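Local coordinates for protein EvdMO1 (Micromonospora carbonacea, PDB 5T39) that probably transfers a methyl group from S-adenosylmethionine to a sugar of an everninomicin intermediate, and holds the by-product S-adenosyl-L-homocysteine in its Rossmann-like methyltransferase domain, at residues Arg78-Gly83 with Asp145-Ala150; His155-Trp160 with Ser210-Trp215; Thr177-Ser182 with Leu216-Leu221. All blocks are in the same frame, centred on the assembly; numbering follows the deposited sequence.

Contact 1 of 3, residues Arg78-Gly83 with Asp145-Ala150; sequences RILELG and DAVLCA. With SAH (S-adenosyl-L-homocysteine), chain B.
L82 and V147 meet on one face of the central mixed sheet of a class I methyltransferase, where strands 78-82 and 146-150 run side by side as parallel neighbours. V147 stands with CG1 anti to its backbone N (chi1 176°), which sends that methyl forward along the strand to the level of L82; CD1 of L82 reaches it at 3.8 Å, the two side chains crossing obliquely. L104 and L152 also pack on L82, so branched apolar residues suit this face.

On the other face E81 and L148 lie alongside each other, both with CG anti to the backbone N. The apolar part of the glutamate does the touching, its CG 4.1 Å from CD2 of L148, while the extended chain carries OE2 onward to the hydroxyl of T90. A buried carboxylate thus keeps a polar mate although its stem packs as a hydrocarbon.

Between the faces the backbone bonds alternate: L80 O accepts from L148 N at 2.8 Å, and L82 N gives to L148 O at 2.9 Å. At the outer end D145 folds its carboxylate back so that OD2 takes the N-H of R78 on its anti side at 3.0 Å, 16° out of the carboxylate plane. The same oxygen also receives T77 N.

At the carboxyl ends the strands meet the ligand. G83 has a positive phi (76°), which favours glycine, and a beta carbon there would run into the ribose O4' of SAH. The amino N of SAH donates to G83 O at 2.8 Å and to A150 O, also at 2.8 Å. Two carbonyls gripping one nitrogen imply a site suited to a protonated amino group, probably the cationic form of the amino-acid end of the cofactor.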
loop_
_atom_site.group_PDB
_atom_site.type_symbol
_atom_site.label_atom_id
_atom_site.label_comp_id
_atom_site.label_asym_id
_atom_site.label_seq_id
_atom_site.Cartn_x
_atom_site.Cartn_y
_atom_site.Cartn_z
ATOM N N ARG A 78 13.050 -6.220 -7.490
ATOM C CA ARG A 78 11.699 -6.588 -7.886
ATOM C C ARG A 78 10.815 -6.409 -6.656
ATOM O O ARG A 78 11.019 -7.121 -5.670
ATOM C CB ARG A 78 11.717 -8.048 -8.353
ATOM C CG ARG A 78 10.400 -8.647 -8.787
ATOM C CD ARG A 78 9.928 -8.125 -10.114
ATOM N NE ARG A 78 8.604 -8.633 -10.454
ATOM C CZ ARG A 78 7.771 -8.002 -11.268
ATOM N NH1 ARG A 78 8.137 -6.846 -11.800
ATOM N NH2 ARG A 78 6.571 -8.497 -11.528
ATOM N N ILE A 79 9.861 -5.478 -6.709
ATOM C CA ILE A 79 9.063 -5.076 -5.559
ATOM C C ILE A 79 7.592 -5.276 -5.866
ATOM O O ILE A 79 7.140 -4.981 -6.976
ATOM C CB ILE A 79 9.324 -3.581 -5.240
ATOM C CG1 ILE A 79 10.792 -3.344 -4.876
ATOM C CG2 ILE A 79 8.429 -3.092 -4.094
ATOM C CD1 ILE A 79 11.153 -1.883 -4.782
ATOM N N LEU A 80 6.839 -5.716 -4.863
ATOM C CA LEU A 80 5.388 -5.806 -4.927
ATOM C C LEU A 80 4.812 -4.732 -4.018
ATOM O O LEU A 80 5.148 -4.699 -2.829
ATOM C CB LEU A 80 4.921 -7.188 -4.456
ATOM C CG LEU A 80 3.412 -7.415 -4.400
ATOM C CD1 LEU A 80 2.796 -7.296 -5.783
ATOM C CD2 LEU A 80 3.119 -8.779 -3.796
ATOM N N GLU A 81 3.944 -3.878 -4.553
ATOM C CA GLU A 81 3.260 -2.859 -3.768
ATOM C C GLU A 81 1.779 -3.204 -3.709
ATOM O O GLU A 81 1.142 -3.429 -4.744
ATOM C CB GLU A 81 3.446 -1.472 -4.378
ATOM C CG GLU A 81 2.642 -0.418 -3.638
ATOM C CD GLU A 81 2.561 0.877 -4.365
ATOM O OE1 GLU A 81 2.062 1.848 -3.748
ATOM O OE2 GLU A 81 2.949 0.922 -5.544
ATOM N N LEU A 82 1.226 -3.235 -2.503
ATOM C CA LEU A 82 -0.175 -3.586 -2.295
ATOM C C LEU A 82 -1.001 -2.342 -1.979
ATOM O O LEU A 82 -0.693 -1.603 -1.049
ATOM C CB LEU A 82 -0.285 -4.586 -1.144
ATOM C CG LEU A 82 0.544 -5.856 -1.328
ATOM C CD1 LEU A 82 0.376 -6.758 -0.133
ATOM C CD2 LEU A 82 0.184 -6.588 -2.605
ATOM N N GLY A 83 -2.079 -2.135 -2.717
ATOM C CA GLY A 83 -2.918 -0.966 -2.510
ATOM C C GLY A 83 -2.314 0.306 -3.070
ATOM O O GLY A 83 -2.138 1.298 -2.353
ATOM N N ASP A 145 11.761 -9.230 -3.932
ATOM C CA ASP A 145 12.728 -8.948 -2.886
ATOM C C ASP A 145 12.053 -8.384 -1.641
ATOM O O ASP A 145 12.527 -8.605 -0.519
ATOM C CB ASP A 145 13.761 -7.972 -3.415
ATOM C CG ASP A 145 14.559 -8.557 -4.555
ATOM O OD1 ASP A 145 15.169 -9.615 -4.354
ATOM O OD2 ASP A 145 14.573 -7.977 -5.655
ATOM N N ALA A 146 10.976 -7.629 -1.811
ATOM C CA ALA A 146 10.273 -7.059 -0.681
ATOM C C ALA A 146 8.894 -6.617 -1.146
ATOM O O ALA A 146 8.649 -6.383 -2.338
ATOM C CB ALA A 146 11.048 -5.891 -0.065
ATOM N N VAL A 147 8.002 -6.508 -0.173
ATOM C CA VAL A 147 6.617 -6.099 -0.353
ATOM C C VAL A 147 6.397 -4.799 0.406
ATOM O O VAL A 147 6.757 -4.700 1.584
ATOM C CB VAL A 147 5.655 -7.175 0.186
ATOM C CG1 VAL A 147 4.211 -6.737 0.088
ATOM C CG2 VAL A 147 5.876 -8.487 -0.533
ATOM N N LEU A 148 5.807 -3.809 -0.257
ATOM C CA LEU A 148 5.338 -2.600 0.401
ATOM C C LEU A 148 3.860 -2.786 0.699
ATOM O O LEU A 148 3.070 -3.057 -0.215
ATOM C CB LEU A 148 5.560 -1.365 -0.477
ATOM C CG LEU A 148 5.005 -0.049 0.088
ATOM C CD1 LEU A 148 5.618 0.280 1.439
ATOM C CD2 LEU A 148 5.242 1.093 -0.883
ATOM N N CYS A 149 3.490 -2.658 1.978
ATOM C CA CYS A 149 2.105 -2.808 2.419
ATOM C C CYS A 149 1.788 -1.656 3.362
ATOM O O CYS A 149 1.922 -1.778 4.588
ATOM C CB CYS A 149 1.908 -4.158 3.086
ATOM S SG CYS A 149 0.220 -4.466 3.613
ATOM N N ALA A 150 1.400 -0.520 2.789
ATOM C CA ALA A 150 1.137 0.684 3.551
ATOM C C ALA A 150 -0.323 1.074 3.381
ATOM O O ALA A 150 -0.881 1.004 2.280
ATOM C CB ALA A 150 2.039 1.828 3.087
HETATM N N SAH B . -0.817 2.483 -0.127
HETATM C CA SAH B . -1.275 3.862 -0.275
HETATM C CB SAH B . -2.791 3.965 -0.320
HETATM C CG SAH B . -3.482 3.467 0.945
HETATM S SD SAH B . -5.275 3.714 0.882
HETATM C C SAH B . -0.754 4.700 0.876
HETATM O O SAH B . -0.917 5.926 0.882
HETATM O OXT SAH B . -0.183 4.139 1.809
HETATM C "C5'" SAH B . -5.773 2.003 0.555
HETATM C "C4'" SAH B . -5.622 1.568 -0.900
HETATM O "O4'" SAH B . -5.785 0.149 -0.939
HETATM C "C3'" SAH B . -6.669 2.174 -1.820
HETATM O "O3'" SAH B . -6.149 2.476 -3.098
HETATM C "C2'" SAH B . -7.708 1.066 -1.876
HETATM O "O2'" SAH B . -8.589 1.081 -2.986
HETATM C "C1'" SAH B . -6.827 -0.172 -1.835
HETATM N N9 SAH B . -7.490 -1.383 -1.356
HETATM C C8 SAH B . -8.344 -1.499 -0.289
HETATM N N7 SAH B . -8.719 -2.783 -0.136
HETATM C C5 SAH B . -8.108 -3.490 -1.123
HETATM C C6 SAH B . -8.135 -4.837 -1.474
HETATM N N6 SAH B . -8.865 -5.749 -0.837
HETATM N N1 SAH B . -7.379 -5.242 -2.533
HETATM C C2 SAH B . -6.637 -4.335 -3.234
HETATM N N3 SAH B . -6.595 -3.001 -2.946
HETATM C C4 SAH B . -7.330 -2.623 -1.882
HETATM O O HOH W 1 1.507 -0.318 0.007
#

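Contact 2 of 3, residues His155-Trp160 with Ser210-Trp215; sequences HVREPW and SVDVRW
Strand 212-216, at the edge of a small three-stranded antiparallel sheet, meets through R214 and V213 the loop that runs into helix 159-169. R214 N donates to V156 O at 3.1 Å, and beside this bond CG1 of V213 packs 3.6 Å from the carbonyl C of H155. Water 2 takes the N-H of S210 and lies 2.9 Å from H155 O.

The two arginines make the largest contributions to the contact. The chain of R214 is extended from CG to NE and passes over the carbonyl of R157; chi4 of 85° then turns NH1 back to R157 O, 3.0 Å away. The oxygen lies in the guanidinium plane, yet the donor stands well above the plane of the carbonyl. R157 instead bends at chi3, and its NE gives to S210 OG at 3.1 Å, the hydroxyl sitting at the edge of the guanidinium. S210 OG is held in addition by E134, whose carboxylate also takes the backbone N-H of R157.

The sheet to which this strand belongs is inserted between strand 172-180 and helix 218-228 of the Rossmann-like fold. E158 is the N-cap of helix 159-169, and P159 fits the first turn, where a residue needs no N-H; its CG rests 3.5 Å from R214 O. W160 follows with CH2 near CD of R214, its ring stacked on Y192 of the same sheet.

E158 OE2 makes a salt bridge of 2.8 Å to R157 NH1, which probably eases the nearness of the two arginines; water 3 bridges them, accepting from NH1 of each. D212 turns OD1 to H196, while its OD2 lies against the aliphatic CD of R157.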
loop_
_atom_site.group_PDB
_atom_site.type_symbol
_atom_site.label_atom_id
_atom_site.label_comp_id
_atom_site.label_asym_id
_atom_site.label_seq_id
_atom_site.Cartn_x
_atom_site.Cartn_y
_atom_site.Cartn_z
ATOM N N HIS A 155 -7.834 -2.354 6.126
ATOM C CA HIS A 155 -8.930 -2.381 5.164
ATOM C C HIS A 155 -9.339 -3.796 4.763
ATOM O O HIS A 155 -10.115 -3.954 3.811
ATOM C CB HIS A 155 -8.576 -1.587 3.905
ATOM C CG HIS A 155 -8.419 -0.119 4.134
ATOM N ND1 HIS A 155 -9.460 0.682 4.548
ATOM C CD2 HIS A 155 -7.356 0.707 3.974
ATOM C CE1 HIS A 155 -9.044 1.933 4.638
ATOM N NE2 HIS A 155 -7.769 1.976 4.303
ATOM N N VAL A 156 -8.857 -4.826 5.465
ATOM C CA VAL A 156 -9.184 -6.207 5.132
ATOM C C VAL A 156 -9.815 -6.908 6.331
ATOM O O VAL A 156 -9.684 -6.486 7.482
ATOM C CB VAL A 156 -7.971 -7.000 4.585
ATOM C CG1 VAL A 156 -7.376 -6.294 3.359
ATOM C CG2 VAL A 156 -6.914 -7.216 5.654
ATOM N N ARG A 157 -10.518 -7.999 6.031
ATOM C CA ARG A 157 -11.198 -8.794 7.051
ATOM C C ARG A 157 -10.248 -9.657 7.868
ATOM O O ARG A 157 -10.507 -9.885 9.056
ATOM C CB ARG A 157 -12.227 -9.720 6.402
ATOM C CG ARG A 157 -13.423 -9.012 5.817
ATOM C CD ARG A 157 -14.414 -10.011 5.231
ATOM N NE ARG A 157 -13.897 -10.589 3.990
ATOM C CZ ARG A 157 -13.278 -11.763 3.875
ATOM N NH1 ARG A 157 -13.076 -12.548 4.926
ATOM N NH2 ARG A 157 -12.849 -12.157 2.684
ATOM N N GLU A 158 -9.186 -10.178 7.251
ATOM C CA GLU A 158 -8.292 -11.155 7.875
ATOM C C GLU A 158 -6.866 -10.672 7.688
ATOM O O GLU A 158 -6.123 -11.181 6.832
ATOM C CB GLU A 158 -8.512 -12.550 7.306
ATOM C CG GLU A 158 -9.856 -13.098 7.675
ATOM C CD GLU A 158 -10.677 -13.490 6.511
ATOM O OE1 GLU A 158 -10.316 -13.123 5.366
ATOM O OE2 GLU A 158 -11.718 -14.138 6.762
ATOM N N PRO A 159 -6.445 -9.672 8.465
ATOM C CA PRO A 159 -5.116 -9.080 8.234
ATOM C C PRO A 159 -3.976 -10.086 8.353
ATOM O O PRO A 159 -2.983 -9.972 7.628
ATOM C CB PRO A 159 -5.047 -7.964 9.285
ATOM C CG PRO A 159 -6.092 -8.306 10.294
ATOM C CD PRO A 159 -7.200 -8.937 9.495
ATOM N N TRP A 160 -4.083 -11.073 9.249
ATOM C CA TRP A 160 -3.043 -12.096 9.356
ATOM C C TRP A 160 -2.845 -12.831 8.042
ATOM O O TRP A 160 -1.721 -13.247 7.733
ATOM C CB TRP A 160 -3.371 -13.081 10.492
ATOM C CG TRP A 160 -4.761 -13.618 10.402
ATOM C CD1 TRP A 160 -5.177 -14.727 9.734
ATOM C CD2 TRP A 160 -5.934 -13.023 10.965
ATOM N NE1 TRP A 160 -6.536 -14.865 9.852
ATOM C CE2 TRP A 160 -7.026 -13.827 10.602
ATOM C CE3 TRP A 160 -6.157 -11.891 11.755
ATOM C CZ2 TRP A 160 -8.326 -13.531 11.004
ATOM C CZ3 TRP A 160 -7.433 -11.601 12.147
ATOM C CH2 TRP A 160 -8.507 -12.413 11.764
ATOM N N SER A 210 -14.580 -5.266 1.273
ATOM C CA SER A 210 -15.608 -5.946 2.045
ATOM C C SER A 210 -16.393 -4.921 2.860
ATOM O O SER A 210 -15.956 -3.789 3.049
ATOM C CB SER A 210 -14.982 -6.989 2.979
ATOM O OG SER A 210 -14.347 -8.048 2.276
ATOM N N VAL A 211 -17.556 -5.331 3.373
ATOM C CA VAL A 211 -18.350 -4.407 4.179
ATOM C C VAL A 211 -17.696 -4.141 5.523
ATOM O O VAL A 211 -18.014 -3.138 6.174
ATOM C CB VAL A 211 -19.798 -4.913 4.382
ATOM C CG1 VAL A 211 -20.525 -5.022 3.050
ATOM C CG2 VAL A 211 -19.819 -6.245 5.138
ATOM N N ASP A 212 -16.802 -5.034 5.956
ATOM C CA ASP A 212 -16.215 -5.023 7.283
ATOM C C ASP A 212 -14.699 -5.126 7.191
ATOM O O ASP A 212 -14.128 -5.470 6.145
ATOM C CB ASP A 212 -16.775 -6.170 8.148
ATOM C CG ASP A 212 -16.667 -7.557 7.497
ATOM O OD1 ASP A 212 -16.611 -8.552 8.265
ATOM O OD2 ASP A 212 -16.683 -7.682 6.255
ATOM N N VAL A 213 -14.054 -4.799 8.312
ATOM C CA VAL A 213 -12.617 -4.943 8.489
ATOM C C VAL A 213 -12.365 -5.468 9.896
ATOM O O VAL A 213 -13.228 -5.398 10.770
ATOM C CB VAL A 213 -11.860 -3.606 8.282
ATOM C CG1 VAL A 213 -12.102 -3.065 6.903
ATOM C CG2 VAL A 213 -12.243 -2.567 9.333
ATOM N N ARG A 214 -11.149 -5.969 10.122
ATOM C CA ARG A 214 -10.713 -6.298 11.473
ATOM C C ARG A 214 -9.381 -5.631 11.748
ATOM O O ARG A 214 -8.422 -5.814 10.991
ATOM C CB ARG A 214 -10.583 -7.801 11.699
ATOM C CG ARG A 214 -11.916 -8.498 11.707
ATOM C CD ARG A 214 -11.786 -9.969 12.027
ATOM N NE ARG A 214 -13.068 -10.669 12.062
ATOM C CZ ARG A 214 -13.678 -11.169 11.002
ATOM N NH1 ARG A 214 -13.162 -11.026 9.797
ATOM N NH2 ARG A 214 -14.840 -11.793 11.143
ATOM N N TRP A 215 -9.330 -4.860 12.821
ATOM C CA TRP A 215 -8.080 -4.335 13.342
ATOM C C TRP A 215 -7.547 -5.302 14.389
ATOM O O TRP A 215 -8.309 -6.000 15.051
ATOM C CB TRP A 215 -8.288 -2.971 13.997
ATOM C CG TRP A 215 -8.617 -1.831 13.093
ATOM C CD1 TRP A 215 -9.366 -1.847 11.955
ATOM C CD2 TRP A 215 -8.205 -0.479 13.282
ATOM N NE1 TRP A 215 -9.446 -0.578 11.424
ATOM C CE2 TRP A 215 -8.738 0.278 12.225
ATOM C CE3 TRP A 215 -7.439 0.166 14.251
ATOM C CZ2 TRP A 215 -8.519 1.649 12.106
ATOM C CZ3 TRP A 215 -7.235 1.515 14.141
ATOM C CH2 TRP A 215 -7.770 2.247 13.076
HETATM O O HOH W 2 -12.998 -4.364 3.594
HETATM O O HOH W 3 -13.898 -12.682 7.605
#

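Contact 3 of 3, residues Thr177-Ser182 with Leu216-Leu221; sequences THYWGS and LDRASL
Y179 has its CG between the backbone N and the carbonyl carbon (chi1 69°), which lays the ring against the first turn of helix 218-228, and R218, with CG anti to its backbone N and the chain extended as far as NE, passes over one face of that ring. The contact joins the end of strand 172-180, in the seven-stranded sheet of the Rossmann-like fold, to the start of the helix that follows the inserted small sheet. CG of R218 makes a CH-pi contact 4.2 Å from the centroid of the Y179 ring. Ring and guanidinium are nearly perpendicular, and the tyrosine hydroxyl lies at the guanidinium edge. E238 binds both groups, by a hydrogen bond to Y179 OH and a salt bridge to R218 NE, so tyrosine offers flat surface and polar end at once. Replacing Y179 by alanine is likely to strip the methylenes of R218 of the ring face they rest on and to cost E238 the hydroxyl it binds.

Deeper in, T177 and L221 meet tip to tip, CG2 to CD2 at 4.2 Å, and the Y179 ring touches the same leucine methyl. The backbones are tied by W180 N, which gives an almost straight bond (176°) of 2.8 Å to L216 O. Water 5 continues the link, donating to W180 O and accepting from R218 N in the first turn of the helix. D217, the N-cap, suits its place with a short carboxylate: OD1 accepts S220 N at 2.9 Å and S220 OG at 2.7 Å, from opposite faces of the carboxylate plane.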
loop_
_atom_site.group_PDB
_atom_site.type_symbol
_atom_site.label_atom_id
_atom_site.label_comp_id
_atom_site.label_asym_id
_atom_site.label_seq_id
_atom_site.Cartn_x
_atom_site.Cartn_y
_atom_site.Cartn_z
ATOM N N THR A 177 0.734 0.602 9.226
ATOM C CA THR A 177 -0.645 0.280 9.548
ATOM C C THR A 177 -1.056 0.927 10.858
ATOM O O THR A 177 -0.226 1.241 11.712
ATOM C CB THR A 177 -0.839 -1.246 9.635
ATOM O OG1 THR A 177 -2.233 -1.551 9.745
ATOM C CG2 THR A 177 -0.066 -1.867 10.785
ATOM N N HIS A 178 -2.365 1.069 11.020
ATOM C CA HIS A 178 -2.929 1.255 12.343
ATOM C C HIS A 178 -3.119 -0.087 13.042
ATOM O O HIS A 178 -3.215 -1.146 12.415
ATOM C CB HIS A 178 -4.299 1.910 12.260
ATOM C CG HIS A 178 -4.284 3.276 11.663
ATOM N ND1 HIS A 178 -3.559 4.316 12.199
ATOM C CD2 HIS A 178 -4.936 3.783 10.591
ATOM C CE1 HIS A 178 -3.748 5.402 11.470
ATOM N NE2 HIS A 178 -4.583 5.107 10.490
ATOM N N TYR A 179 -3.205 -0.016 14.366
ATOM C CA TYR A 179 -3.650 -1.128 15.189
ATOM C C TYR A 179 -4.452 -0.519 16.332
ATOM O O TYR A 179 -4.445 0.697 16.536
ATOM C CB TYR A 179 -2.490 -2.042 15.645
ATOM C CG TYR A 179 -1.551 -1.417 16.640
ATOM C CD1 TYR A 179 -0.382 -0.772 16.241
ATOM C CD2 TYR A 179 -1.836 -1.469 17.998
ATOM C CE1 TYR A 179 0.468 -0.195 17.176
ATOM C CE2 TYR A 179 -1.000 -0.901 18.926
ATOM C CZ TYR A 179 0.144 -0.257 18.519
ATOM O OH TYR A 179 0.950 0.322 19.478
ATOM N N TRP A 180 -5.167 -1.361 17.066
ATOM C CA TRP A 180 -6.058 -0.904 18.123
ATOM C C TRP A 180 -5.342 -1.006 19.461
ATOM O O TRP A 180 -4.732 -2.035 19.763
ATOM C CB TRP A 180 -7.328 -1.747 18.128
ATOM C CG TRP A 180 -8.360 -1.249 19.075
ATOM C CD1 TRP A 180 -8.795 -1.878 20.199
ATOM C CD2 TRP A 180 -9.090 -0.011 18.998
ATOM N NE1 TRP A 180 -9.751 -1.122 20.824
ATOM C CE2 TRP A 180 -9.950 0.031 20.113
ATOM C CE3 TRP A 180 -9.101 1.060 18.099
ATOM C CZ2 TRP A 180 -10.820 1.098 20.351
ATOM C CZ3 TRP A 180 -9.971 2.122 18.337
ATOM C CH2 TRP A 180 -10.813 2.131 19.457
ATOM N N GLY A 181 -5.435 0.055 20.268
ATOM C CA GLY A 181 -4.630 0.230 21.467
ATOM C C GLY A 181 -5.094 -0.474 22.719
ATOM O O GLY A 181 -4.457 -0.319 23.765
ATOM N N SER A 182 -6.177 -1.234 22.659
ATOM C CA SER A 182 -6.705 -1.937 23.815
ATOM C C SER A 182 -7.044 -3.362 23.413
ATOM O O SER A 182 -7.279 -3.658 22.240
ATOM C CB SER A 182 -7.955 -1.246 24.337
ATOM O OG SER A 182 -8.535 -1.988 25.395
ATOM N N LEU A 216 -6.231 -5.322 14.555
ATOM C CA LEU A 216 -5.555 -6.151 15.545
ATOM C C LEU A 216 -5.125 -5.306 16.736
ATOM O O LEU A 216 -4.830 -4.120 16.587
ATOM C CB LEU A 216 -4.320 -6.796 14.916
ATOM C CG LEU A 216 -4.652 -7.805 13.810
ATOM C CD1 LEU A 216 -3.447 -8.128 12.966
ATOM C CD2 LEU A 216 -5.197 -9.085 14.383
ATOM N N ASP A 217 -5.071 -5.924 17.923
ATOM C CA ASP A 217 -4.304 -5.299 18.997
ATOM C C ASP A 217 -2.811 -5.510 18.741
ATOM O O ASP A 217 -2.414 -6.202 17.805
ATOM C CB ASP A 217 -4.778 -5.738 20.391
ATOM C CG ASP A 217 -4.503 -7.195 20.720
ATOM O OD1 ASP A 217 -3.931 -7.927 19.887
ATOM O OD2 ASP A 217 -4.885 -7.608 21.850
ATOM N N ARG A 218 -1.968 -4.872 19.549
ATOM C CA ARG A 218 -0.541 -4.894 19.249
ATOM C C ARG A 218 0.018 -6.302 19.330
ATOM O O ARG A 218 0.790 -6.728 18.464
ATOM C CB ARG A 218 0.242 -3.964 20.175
ATOM C CG ARG A 218 1.621 -3.639 19.613
ATOM C CD ARG A 218 2.440 -2.805 20.584
ATOM N NE ARG A 218 3.676 -2.290 19.991
ATOM C CZ ARG A 218 4.816 -2.969 19.876
ATOM N NH1 ARG A 218 4.926 -4.215 20.328
ATOM N NH2 ARG A 218 5.874 -2.379 19.329
ATOM N N ALA A 219 -0.334 -7.034 20.388
ATOM C CA ALA A 219 0.202 -8.377 20.542
ATOM C C ALA A 219 -0.205 -9.251 19.366
ATOM O O ALA A 219 0.583 -10.068 18.889
ATOM C CB ALA A 219 -0.282 -8.996 21.853
ATOM N N SER A 220 -1.442 -9.106 18.897
ATOM C CA SER A 220 -1.894 -9.941 17.795
ATOM C C SER A 220 -1.243 -9.535 16.482
ATOM O O SER A 220 -0.995 -10.398 15.638
ATOM C CB SER A 220 -3.415 -9.901 17.681
ATOM O OG SER A 220 -4.012 -10.443 18.844
ATOM N N LEU A 221 -0.968 -8.243 16.286
ATOM C CA LEU A 221 -0.229 -7.814 15.106
ATOM C C LEU A 221 1.151 -8.448 15.075
ATOM O O LEU A 221 1.580 -8.978 14.043
ATOM C CB LEU A 221 -0.132 -6.289 15.074
ATOM C CG LEU A 221 0.743 -5.722 13.960
ATOM C CD1 LEU A 221 0.210 -6.097 12.586
ATOM C CD2 LEU A 221 0.868 -4.216 14.111
HETATM O O HOH W 4 -4.617 -3.754 12.711
HETATM O O HOH W 5 -2.967 -2.979 21.519
#

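How the contacts relate
Contact 1 meets SAH at its C-terminal end, where G83 and A150 hold the amino group, whereas contacts 2 and 3 lie toward the inserted sheet, their centres 19 and 21 Å from that of contact 1. Contact 2 still reaches the ligand through H155, whose side chain is about 4 Å from SAH; in contact 3 the side chain of T177 is about 10 Å from SAH. Contact 3 shares the central sheet with contact 1, since strands 146-150 and 172-180 are neighbours. Contacts 2 and 3 alternate along the chain and touch directly: W215 CZ3 lies 3.5 Å from H178 CB, and P159 CG 3.8 Å from L216 CD1, making a continuous packed region between insertion and core.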